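PDB 4X4K: laccase from Botrytis aclada, which probably oxidises hydroquinones and other phenolic compounds with molecular oxygen, reducing it to water at copper centres, and acts in lignin breakdown and detoxification of its products. Local coordinates for residues G120-W125 against V142-I147; F171-G176 against E208-I213. All blocks are in the same frame, centred on the assembly; numbering follows the deposited sequence.

Both contacts are buried, but they use different chemistry. Contact 1 lies inside the first cupredoxin domain and is held by backbone hydrogen bonds, in a segment that runs into strand 123-125, which carries the copper ligand His124. Contact 2 joins the loop after strand 163-169 to the start of helix 210-217 in the following domain; it is largely apolar packing round Leu173, Val210 and Phe211, and its outer side lies under a glycan. The two touch directly. Gln174 reaches from contact 2 into contact 1, where its amide probably bonds Thr121 OG1 through OE1 (2.7 Å) and Gly120 O through NE2, while the ring of Phe171 packs on Pro146.

Contact 1. Residues G120-W125 against V142-I147; sequences GTSIHW and VTQCPI. With CU (copper (II) ion), chain G.
Thr121 and Ile147 pair by their backbones as a single antiparallel bridge of the hydrogen-bonded kind. The shorter bond runs from Ile147 N to Thr121 O at 2.7 Å; the return bond from Thr121 N to Ile147 O is 3.1 Å and more bent (146°). Gly120 adds a CA-H...O contact to the same Ile147 O, with 3.4 Å between its CA and that oxygen. Beside the bridge the two side chains lie alongside each other and point the same way, Thr121 CG2 meeting Ile147 CD1 at 4.1 Å.

One residue further on, Ser122 OG packs against the amide of Gln144, 3.0 Å from Gln144 CD. This is contact without a hydrogen bond: the hydroxyl bonds Gly138 O, while Gln144 OE1 bonds Tyr155 OH. The other end of the amide turns back on its own loop, Gln144 NE2 giving a bond to Cys145 O that lies in the amide plane, so both ends of the group are fixed and its flip is settled. Tyr155 OH also bonds Ile123 N, tying strand 152-158 to both sides of the contact. Behind the loop, Cys145 is joined by a disulfide to Cys561 of the C-terminal helix.

With CG anti to the backbone N (chi1 171°), His124 directs NE2 to a copper ion at 2.0 Å. Its ND1 bonds Asp137 O, which fixes the ring's rotation. His466 binds the same ion, and the pair matches the type 2 copper site in the trinuclear cluster of multicopper oxidases.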
loop_
_atom_site.group_PDB
_atom_site.type_symbol
_atom_site.label_atom_id
_atom_site.label_comp_id
_atom_site.label_asym_id
_atom_site.label_seq_id
_atom_site.Cartn_x
_atom_site.Cartn_y
_atom_site.Cartn_z
ATOM N N GLY A 120 6.360 -0.938 -19.389
ATOM C CA GLY A 120 7.427 -0.978 -18.394
ATOM C C GLY A 120 6.903 -1.595 -17.098
ATOM O O GLY A 120 5.721 -1.876 -16.944
ATOM N N THR A 121 7.782 -1.810 -16.141
ATOM C CA THR A 121 7.311 -2.077 -14.803
ATOM C C THR A 121 8.334 -1.542 -13.785
ATOM O O THR A 121 9.392 -1.025 -14.169
ATOM C CB THR A 121 6.928 -3.569 -14.612
ATOM O OG1 THR A 121 6.022 -3.693 -13.509
ATOM C CG2 THR A 121 8.158 -4.470 -14.424
ATOM N N SER A 122 8.004 -1.619 -12.502
ATOM C CA SER A 122 8.882 -1.102 -11.446
ATOM C C SER A 122 8.253 -1.520 -10.136
ATOM O O SER A 122 7.116 -1.184 -9.867
ATOM C CB SER A 122 8.984 0.420 -11.550
ATOM O OG SER A 122 9.716 0.969 -10.488
ATOM N N ILE A 123 8.979 -2.277 -9.337
ATOM C CA ILE A 123 8.409 -2.895 -8.145
ATOM C C ILE A 123 8.800 -2.204 -6.853
ATOM O O ILE A 123 9.994 -2.048 -6.535
ATOM C CB ILE A 123 8.777 -4.385 -8.073
ATOM C CG1 ILE A 123 8.487 -5.035 -9.450
ATOM C CG2 ILE A 123 8.029 -5.060 -6.929
ATOM C CD1 ILE A 123 7.110 -4.741 -10.031
ATOM N N HIS A 124 7.770 -1.812 -6.104
ATOM C CA HIS A 124 7.957 -1.145 -4.836
ATOM C C HIS A 124 7.687 -2.059 -3.629
ATOM O O HIS A 124 6.767 -2.865 -3.615
ATOM C CB HIS A 124 7.097 0.113 -4.788
ATOM C CG HIS A 124 7.055 0.765 -3.449
ATOM N ND1 HIS A 124 8.164 1.348 -2.877
ATOM C CD2 HIS A 124 6.039 0.941 -2.570
ATOM C CE1 HIS A 124 7.837 1.867 -1.707
ATOM N NE2 HIS A 124 6.553 1.629 -1.495
ATOM N N TRP A 125 8.525 -1.901 -2.612
ATOM C CA TRP A 125 8.474 -2.693 -1.388
ATOM C C TRP A 125 7.857 -1.773 -0.348
ATOM O O TRP A 125 8.521 -0.915 0.226
ATOM C CB TRP A 125 9.892 -3.165 -1.075
ATOM C CG TRP A 125 10.567 -3.469 -2.416
ATOM C CD1 TRP A 125 11.371 -2.639 -3.142
ATOM C CD2 TRP A 125 10.404 -4.645 -3.206
ATOM N NE1 TRP A 125 11.737 -3.232 -4.321
ATOM C CE2 TRP A 125 11.158 -4.467 -4.388
ATOM C CE3 TRP A 125 9.749 -5.858 -3.004
ATOM C CZ2 TRP A 125 11.244 -5.448 -5.383
ATOM C CZ3 TRP A 125 9.820 -6.817 -4.001
ATOM C CH2 TRP A 125 10.568 -6.611 -5.171
ATOM N N VAL A 142 10.665 8.298 -10.253
ATOM C CA VAL A 142 11.272 8.864 -9.026
ATOM C C VAL A 142 12.644 8.260 -8.700
ATOM O O VAL A 142 13.617 8.994 -8.608
ATOM C CB VAL A 142 10.325 8.823 -7.804
ATOM C CG1 VAL A 142 11.008 9.359 -6.535
ATOM C CG2 VAL A 142 9.086 9.643 -8.078
ATOM N N THR A 143 12.726 6.935 -8.554
ATOM C CA THR A 143 13.948 6.296 -8.060
ATOM C C THR A 143 14.567 5.358 -9.089
ATOM O O THR A 143 15.621 4.797 -8.844
ATOM C CB THR A 143 13.686 5.541 -6.731
ATOM O OG1 THR A 143 12.845 4.389 -6.948
ATOM C CG2 THR A 143 13.041 6.484 -5.717
ATOM N N GLN A 144 13.892 5.198 -10.233
ATOM C CA GLN A 144 14.410 4.482 -11.379
ATOM C C GLN A 144 13.584 4.856 -12.619
ATOM O O GLN A 144 12.469 5.413 -12.521
ATOM C CB GLN A 144 14.312 2.962 -11.175
ATOM C CG GLN A 144 12.874 2.484 -11.006
ATOM C CD GLN A 144 12.724 0.985 -10.939
ATOM O OE1 GLN A 144 12.694 0.407 -9.848
ATOM N NE2 GLN A 144 12.616 0.339 -12.101
ATOM N N CYS A 145 14.132 4.534 -13.787
ATOM C CA CYS A 145 13.352 4.432 -15.003
ATOM C C CYS A 145 12.600 3.119 -14.862
ATOM O O CYS A 145 12.982 2.267 -14.056
ATOM C CB CYS A 145 14.292 4.417 -16.219
ATOM S SG CYS A 145 15.174 5.998 -16.433
ATOM N N PRO A 146 11.518 2.941 -15.635
ATOM C CA PRO A 146 10.822 1.658 -15.663
ATOM C C PRO A 146 11.739 0.593 -16.213
ATOM O O PRO A 146 12.634 0.911 -17.006
ATOM C CB PRO A 146 9.676 1.906 -16.653
ATOM C CG PRO A 146 9.482 3.374 -16.648
ATOM C CD PRO A 146 10.850 3.945 -16.479
ATOM N N ILE A 147 11.532 -0.644 -15.771
ATOM C CA ILE A 147 12.213 -1.819 -16.278
ATOM C C ILE A 147 11.574 -2.127 -17.627
ATOM O O ILE A 147 10.361 -2.438 -17.693
ATOM C CB ILE A 147 11.984 -3.054 -15.355
ATOM C CG1 ILE A 147 12.386 -2.760 -13.888
ATOM C CG2 ILE A 147 12.716 -4.288 -15.891
ATOM C CD1 ILE A 147 11.849 -3.769 -12.871
HETATM CU CU CU G . 5.369 2.690 -0.352
HETATM O O HOH W 1 7.077 2.848 1.516
#

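Contact 2. Residues F171-G176 against E208-I213; sequences FSLQYG and ESVFEI. With NAG (2-acetamido-2-deoxy-beta-D-glucopyranose), chain B; NAG (2-acetamido-2-deoxy-beta-D-glucopyranose), chain C; BMA (beta-D-mannopyranose), chain D.
Leu173 and Val210 make the tight apolar part of this contact: Leu173 CB sits 3.5 Å from Val210 CG1, and CG2 of the valine is close to the same CB. Val210 CG1 lies between its backbone N and carbonyl carbon (chi1 73°), where it reaches both Leu173 and one face of the neighbouring Phe211 ring. Leu173 and Phe211 lie alongside each other but point opposite ways, Leu173 CB meeting Phe211 CE1 at 3.9 Å.

The far end of the Phe211 ring is pushed into the turn of 171-176. Gln174 CG touches Phe211 CZ at 3.7 Å, and Ser172 OG comes in at the ring edge, 3.7 Å from Phe211 CE1. That hydroxyl has its polar partner in Asp577. Beyond CG the Gln174 amide stands almost perpendicular to the ring (83°) and is held away from it, OE1 by Ser169 and NE2 by Asn119. A type II' turn from Phe171 to Gln174 gives the loop its shape.

The outer side is glycan instead of protein. Its first N-acetylglucosamine (NAG, chain C) comes close at Phe211 CB, 3.3 Å from the sugar O4, while its C1 stands farther off, 4.3 Å above the Phe211 ring centre, on the face opposite Val210. Further out, at partly exposed Glu212, Glu212 O is 3.3 Å from C6 of the mannose, and its CG lies near the same atom.

At the start of helix 210-217, Asp177 bonds both Ser209 OG and Val210 N; Ser209 sits at the N-cap position, though its bond to Phe211 N is less certain. Trp530 of helix 529-533 packs against Leu173 and Val210, while Met89 of strand 86-91 touches Gln174 and Phe211, so the contact lies where this helix start meets parts of the first and third cupredoxin domains.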
loop_
_atom_site.group_PDB
_atom_site.type_symbol
_atom_site.label_atom_id
_atom_site.label_comp_id
_atom_site.label_asym_id
_atom_site.label_seq_id
_atom_site.Cartn_x
_atom_site.Cartn_y
_atom_site.Cartn_z
ATOM N N PHE A 171 4.218 0.981 -11.216
ATOM C CA PHE A 171 4.151 1.470 -12.568
ATOM C C PHE A 171 2.701 1.645 -12.882
ATOM O O PHE A 171 1.964 0.655 -13.048
ATOM C CB PHE A 171 4.795 0.469 -13.535
ATOM C CG PHE A 171 4.897 0.968 -14.957
ATOM C CD1 PHE A 171 5.981 1.743 -15.360
ATOM C CD2 PHE A 171 3.925 0.628 -15.896
ATOM C CE1 PHE A 171 6.074 2.194 -16.683
ATOM C CE2 PHE A 171 4.022 1.057 -17.220
ATOM C CZ PHE A 171 5.097 1.845 -17.615
ATOM N N SER A 172 2.267 2.902 -12.909
ATOM C CA SER A 172 0.906 3.192 -13.313
ATOM C C SER A 172 -0.042 2.284 -12.499
ATOM O O SER A 172 0.085 2.189 -11.268
ATOM C CB SER A 172 0.796 2.979 -14.837
ATOM O OG SER A 172 -0.462 3.356 -15.329
ATOM N N LEU A 173 -0.960 1.592 -13.158
ATOM C CA LEU A 173 -2.055 0.922 -12.454
ATOM C C LEU A 173 -1.831 -0.561 -12.235
ATOM O O LEU A 173 -2.708 -1.269 -11.699
ATOM C CB LEU A 173 -3.353 1.104 -13.240
ATOM C CG LEU A 173 -3.888 2.527 -13.361
ATOM C CD1 LEU A 173 -4.702 2.652 -14.645
ATOM C CD2 LEU A 173 -4.720 2.883 -12.140
ATOM N N GLN A 174 -0.664 -1.039 -12.638
ATOM C CA GLN A 174 -0.415 -2.482 -12.679
ATOM C C GLN A 174 -0.881 -3.283 -11.492
ATOM O O GLN A 174 -1.498 -4.315 -11.705
ATOM C CB GLN A 174 1.029 -2.795 -13.009
ATOM C CG GLN A 174 1.348 -2.465 -14.446
ATOM C CD GLN A 174 2.813 -2.561 -14.724
ATOM O OE1 GLN A 174 3.624 -2.554 -13.794
ATOM N NE2 GLN A 174 3.175 -2.668 -16.006
ATOM N N TYR A 175 -0.650 -2.816 -10.258
ATOM C CA TYR A 175 -1.052 -3.623 -9.085
ATOM C C TYR A 175 -2.539 -3.946 -9.063
ATOM O O TYR A 175 -2.949 -4.932 -8.438
ATOM C CB TYR A 175 -0.551 -3.063 -7.745
ATOM C CG TYR A 175 -1.417 -2.059 -7.029
ATOM C CD1 TYR A 175 -2.475 -2.479 -6.256
ATOM C CD2 TYR A 175 -1.131 -0.676 -7.075
ATOM C CE1 TYR A 175 -3.259 -1.586 -5.574
ATOM C CE2 TYR A 175 -1.918 0.246 -6.382
ATOM C CZ TYR A 175 -2.993 -0.227 -5.635
ATOM O OH TYR A 175 -3.830 0.619 -4.933
ATOM N N GLY A 176 -3.331 -3.131 -9.767
ATOM C CA GLY A 176 -4.769 -3.372 -9.911
ATOM C C GLY A 176 -5.129 -4.579 -10.744
ATOM O O GLY A 176 -6.238 -5.078 -10.652
ATOM N N GLU A 208 -11.947 -7.367 -15.808
ATOM C CA GLU A 208 -11.164 -7.021 -16.979
ATOM C C GLU A 208 -9.998 -6.160 -16.472
ATOM O O GLU A 208 -9.976 -5.765 -15.306
ATOM C CB GLU A 208 -12.022 -6.232 -17.983
ATOM C CG GLU A 208 -12.584 -4.917 -17.424
ATOM C CD GLU A 208 -13.748 -5.127 -16.463
ATOM O OE1 GLU A 208 -14.601 -5.981 -16.766
ATOM O OE2 GLU A 208 -13.832 -4.454 -15.406
ATOM N N SER A 209 -9.052 -5.855 -17.352
ATOM C CA SER A 209 -7.860 -5.093 -16.995
ATOM C C SER A 209 -8.218 -3.698 -16.525
ATOM O O SER A 209 -9.047 -3.026 -17.108
ATOM C CB SER A 209 -6.901 -5.000 -18.176
ATOM O OG SER A 209 -5.694 -4.309 -17.835
ATOM N N VAL A 210 -7.580 -3.278 -15.444
ATOM C CA VAL A 210 -7.706 -1.932 -14.959
ATOM C C VAL A 210 -7.412 -0.970 -16.141
ATOM O O VAL A 210 -7.951 0.138 -16.229
ATOM C CB VAL A 210 -6.726 -1.735 -13.779
ATOM C CG1 VAL A 210 -5.290 -1.652 -14.271
ATOM C CG2 VAL A 210 -7.076 -0.501 -12.990
ATOM N N PHE A 211 -6.581 -1.410 -17.067
ATOM C CA PHE A 211 -6.163 -0.546 -18.167
ATOM C C PHE A 211 -7.255 -0.337 -19.206
ATOM O O PHE A 211 -7.208 0.658 -19.930
ATOM C CB PHE A 211 -4.861 -1.051 -18.807
ATOM C CG PHE A 211 -3.680 -0.950 -17.886
ATOM C CD1 PHE A 211 -3.042 0.279 -17.683
ATOM C CD2 PHE A 211 -3.207 -2.083 -17.192
ATOM C CE1 PHE A 211 -1.938 0.364 -16.823
ATOM C CE2 PHE A 211 -2.120 -1.997 -16.332
ATOM C CZ PHE A 211 -1.482 -0.772 -16.150
ATOM N N GLU A 212 -8.229 -1.261 -19.254
ATOM C CA GLU A 212 -9.419 -1.126 -20.117
ATOM C C GLU A 212 -10.307 0.007 -19.616
ATOM O O GLU A 212 -10.907 0.725 -20.401
ATOM C CB GLU A 212 -10.215 -2.431 -20.157
ATOM C CG GLU A 212 -10.824 -2.783 -21.513
ATOM C CD GLU A 212 -10.876 -4.294 -21.767
ATOM O OE1 GLU A 212 -9.839 -4.968 -21.541
ATOM O OE2 GLU A 212 -11.940 -4.810 -22.195
ATOM N N ILE A 213 -10.371 0.185 -18.304
ATOM C CA ILE A 213 -11.329 1.110 -17.751
ATOM C C ILE A 213 -10.729 2.440 -17.319
ATOM O O ILE A 213 -11.449 3.332 -16.893
ATOM C CB ILE A 213 -12.164 0.455 -16.637
ATOM C CG1 ILE A 213 -11.285 -0.162 -15.563
ATOM C CG2 ILE A 213 -13.036 -0.629 -17.253
ATOM C CD1 ILE A 213 -12.000 -1.214 -14.739
HETATM C C1 NAG B . -4.362 -0.424 -22.912
HETATM C C2 NAG B . -5.738 -1.066 -23.084
HETATM C C3 NAG B . -6.507 -0.386 -24.194
HETATM C C4 NAG B . -6.507 1.130 -23.985
HETATM C C5 NAG B . -5.061 1.627 -23.832
HETATM C C6 NAG B . -4.952 3.125 -23.627
HETATM C C7 NAG B . -5.949 -3.444 -22.645
HETATM C C8 NAG B . -5.840 -4.835 -23.218
HETATM N N2 NAG B . -5.662 -2.457 -23.471
HETATM O O3 NAG B . -7.817 -0.899 -24.146
HETATM O O4 NAG B . -7.189 1.767 -25.039
HETATM O O5 NAG B . -4.504 0.969 -22.703
HETATM O O6 NAG B . -5.659 3.421 -22.455
HETATM O O7 NAG B . -6.293 -3.252 -21.484
HETATM C C1 NAG C . 0.201 -1.195 -20.316
HETATM C C2 NAG C . -0.129 0.016 -21.165
HETATM C C3 NAG C . -1.634 0.155 -21.352
HETATM C C4 NAG C . -2.223 -1.078 -22.023
HETATM C C5 NAG C . -1.676 -2.341 -21.329
HETATM C C6 NAG C . -1.937 -3.619 -22.113
HETATM C C7 NAG C . 1.650 1.608 -20.830
HETATM C C8 NAG C . 2.042 2.907 -20.193
HETATM N N2 NAG C . 0.410 1.237 -20.593
HETATM O O3 NAG C . -1.952 1.312 -22.098
HETATM O O4 NAG C . -3.637 -1.041 -21.837
HETATM O O5 NAG C . -0.288 -2.314 -21.026
HETATM O O6 NAG C . -2.310 -4.542 -21.115
HETATM O O7 NAG C . 2.425 0.924 -21.531
HETATM C C1 BMA D . -8.476 2.202 -24.565
HETATM C C2 BMA D . -8.949 3.311 -25.505
HETATM C C3 BMA D . -10.386 3.754 -25.195
HETATM C C4 BMA D . -11.356 2.592 -24.950
HETATM C C5 BMA D . -10.734 1.553 -23.982
HETATM C C6 BMA D . -11.660 0.378 -23.601
HETATM O O2 BMA D . -8.814 2.864 -26.857
HETATM O O3 BMA D . -10.893 4.671 -26.182
HETATM O O4 BMA D . -12.542 3.168 -24.379
HETATM O O5 BMA D . -9.430 1.126 -24.442
HETATM O O6 BMA D . -12.024 -0.539 -24.645
#